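PDB 6A4M: uric acid degradation bifunctional protein PucL from Bacillus subtilis, which catalyses the oxidation of urate to 5-hydroxyisourate and, as a bifunctional enzyme, probably also the decarboxylation that follows further along uric acid degradation. Local coordinates for residues L198-Q203 with Y245-R250. Sequence-based numbering, arbitrary orientation.
Sequences LNISWQ and YHIGCR
Helix-on-sheet packing in the tunnelling (T) fold of urate oxidase, where helices cover one face of an antiparallel sheet, is illustrated here by L198 and I200 of strand 194-204 meeting I247 of helix 240-254. Both strand residues point toward the helix, and I247 receives them one on each of its branches. L198 and I247 reach toward each other tip to tip, CD1 of L198 lying 4.2 Å from CD1 of I247. The shorter branch serves the second partner: CG2 of I247 is 4.3 Å from CD1 of I200. In I247, chi1 (-67°) sets CG2 anti to the backbone N and CG1 anti to the carbonyl carbon, and the extended chi2 (160°) carries CD1 on to L198. Behind the side chains the backbones stay well apart, 8.8 Å between CA of I200 and CA of G248. The neighbouring strand 258-267 joins the same layer, with F263 against I247 and V261 against I200, while N199 turns to the other face, its OD1 hydrogen-bonded to the backbone N of D164. With methyl groups alone meeting and all three residues buried, the contact is purely apolar: dispersion and the exclusion of water contribute to the packing of helix on sheet.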
# COMPACT_ATOMS: atom_id res chain seq x y z
N LEU A 198 6.60 -7.69 5.95
CA LEU A 198 7.18 -6.54 5.25
C LEU A 198 6.17 -5.41 5.09
O LEU A 198 5.10 -5.62 4.54
CB LEU A 198 7.67 -6.96 3.86
CG LEU A 198 8.96 -7.79 3.79
CD1 LEU A 198 9.18 -8.32 2.38
CD2 LEU A 198 10.16 -6.98 4.25
N ASN A 199 6.52 -4.24 5.61
CA ASN A 199 5.90 -2.99 5.18
C ASN A 199 6.87 -2.33 4.21
O ASN A 199 8.06 -2.22 4.51
CB ASN A 199 5.63 -2.05 6.37
CG ASN A 199 4.57 -2.59 7.33
OD1 ASN A 199 3.90 -3.60 7.07
ND2 ASN A 199 4.43 -1.91 8.46
N ILE A 200 6.38 -1.92 3.04
CA ILE A 200 7.21 -1.28 2.01
C ILE A 200 6.58 0.04 1.61
O ILE A 200 5.40 0.07 1.25
CB ILE A 200 7.37 -2.17 0.75
CG1 ILE A 200 7.78 -3.60 1.12
CG2 ILE A 200 8.41 -1.57 -0.21
CD1 ILE A 200 7.76 -4.58 -0.03
N SER A 201 7.36 1.12 1.67
CA SER A 201 6.93 2.48 1.32
C SER A 201 7.69 2.98 0.10
O SER A 201 8.74 2.45 -0.23
CB SER A 201 7.21 3.45 2.48
OG SER A 201 6.50 3.09 3.64
N TRP A 202 7.15 4.01 -0.55
CA TRP A 202 7.84 4.66 -1.66
C TRP A 202 7.42 6.13 -1.82
O TRP A 202 6.25 6.49 -1.59
CB TRP A 202 7.61 3.90 -2.97
CG TRP A 202 6.17 3.72 -3.35
CD1 TRP A 202 5.41 4.55 -4.12
CD2 TRP A 202 5.32 2.63 -2.97
NE1 TRP A 202 4.14 4.04 -4.25
CE2 TRP A 202 4.05 2.87 -3.56
CE3 TRP A 202 5.50 1.47 -2.20
CZ2 TRP A 202 2.97 1.99 -3.39
CZ3 TRP A 202 4.43 0.60 -2.04
CH2 TRP A 202 3.18 0.86 -2.63
N GLN A 203 8.38 6.97 -2.19
CA GLN A 203 8.16 8.39 -2.43
C GLN A 203 8.43 8.70 -3.90
O GLN A 203 9.42 8.22 -4.46
CB GLN A 203 9.07 9.23 -1.53
CG GLN A 203 8.73 9.13 -0.06
CD GLN A 203 9.60 10.02 0.81
OE1 GLN A 203 10.82 9.90 0.81
NE2 GLN A 203 8.96 10.91 1.57
N TYR A 245 17.15 -5.18 0.38
CA TYR A 245 18.02 -4.40 -0.51
C TYR A 245 17.74 -4.72 -1.98
O TYR A 245 17.65 -3.81 -2.81
CB TYR A 245 19.50 -4.64 -0.18
CG TYR A 245 20.46 -3.82 -1.01
CD1 TYR A 245 20.72 -2.48 -0.69
CD2 TYR A 245 21.12 -4.37 -2.12
CE1 TYR A 245 21.60 -1.72 -1.45
CE2 TYR A 245 22.00 -3.61 -2.89
CZ TYR A 245 22.24 -2.28 -2.55
OH TYR A 245 23.11 -1.52 -3.30
N HIS A 246 17.59 -6.01 -2.30
CA HIS A 246 17.29 -6.43 -3.68
C HIS A 246 15.87 -6.06 -4.13
O HIS A 246 15.67 -5.72 -5.29
CB HIS A 246 17.56 -7.93 -3.86
CG HIS A 246 18.98 -8.25 -4.19
ND1 HIS A 246 19.47 -8.25 -5.48
CD2 HIS A 246 20.03 -8.58 -3.39
CE1 HIS A 246 20.75 -8.56 -5.46
NE2 HIS A 246 21.12 -8.76 -4.21
N ILE A 247 14.90 -6.12 -3.22
CA ILE A 247 13.52 -5.68 -3.50
C ILE A 247 13.50 -4.18 -3.83
O ILE A 247 12.89 -3.77 -4.81
CB ILE A 247 12.55 -5.98 -2.33
CG1 ILE A 247 12.37 -7.49 -2.15
CG2 ILE A 247 11.18 -5.34 -2.57
CD1 ILE A 247 11.85 -7.90 -0.78
N GLY A 248 14.19 -3.39 -3.01
CA GLY A 248 14.27 -1.94 -3.18
C GLY A 248 14.87 -1.53 -4.51
O GLY A 248 14.26 -0.75 -5.25
N CYS A 249 16.05 -2.07 -4.81
CA CYS A 249 16.74 -1.80 -6.08
C CYS A 249 15.88 -2.18 -7.29
O CYS A 249 15.81 -1.44 -8.27
CB CYS A 249 18.09 -2.52 -6.15
SG CYS A 249 19.39 -1.81 -5.11
N ARG A 250 15.20 -3.33 -7.20
CA ARG A 250 14.34 -3.80 -8.29
C ARG A 250 13.13 -2.88 -8.50
O ARG A 250 12.74 -2.63 -9.64
CB ARG A 250 13.87 -5.23 -8.03
CG ARG A 250 13.18 -5.89 -9.22
CD ARG A 250 14.15 -6.33 -10.31
NE ARG A 250 14.42 -7.77 -10.22
CZ ARG A 250 15.44 -8.35 -9.57
NH1 ARG A 250 16.37 -7.64 -8.92
NH2 ARG A 250 15.53 -9.67 -9.58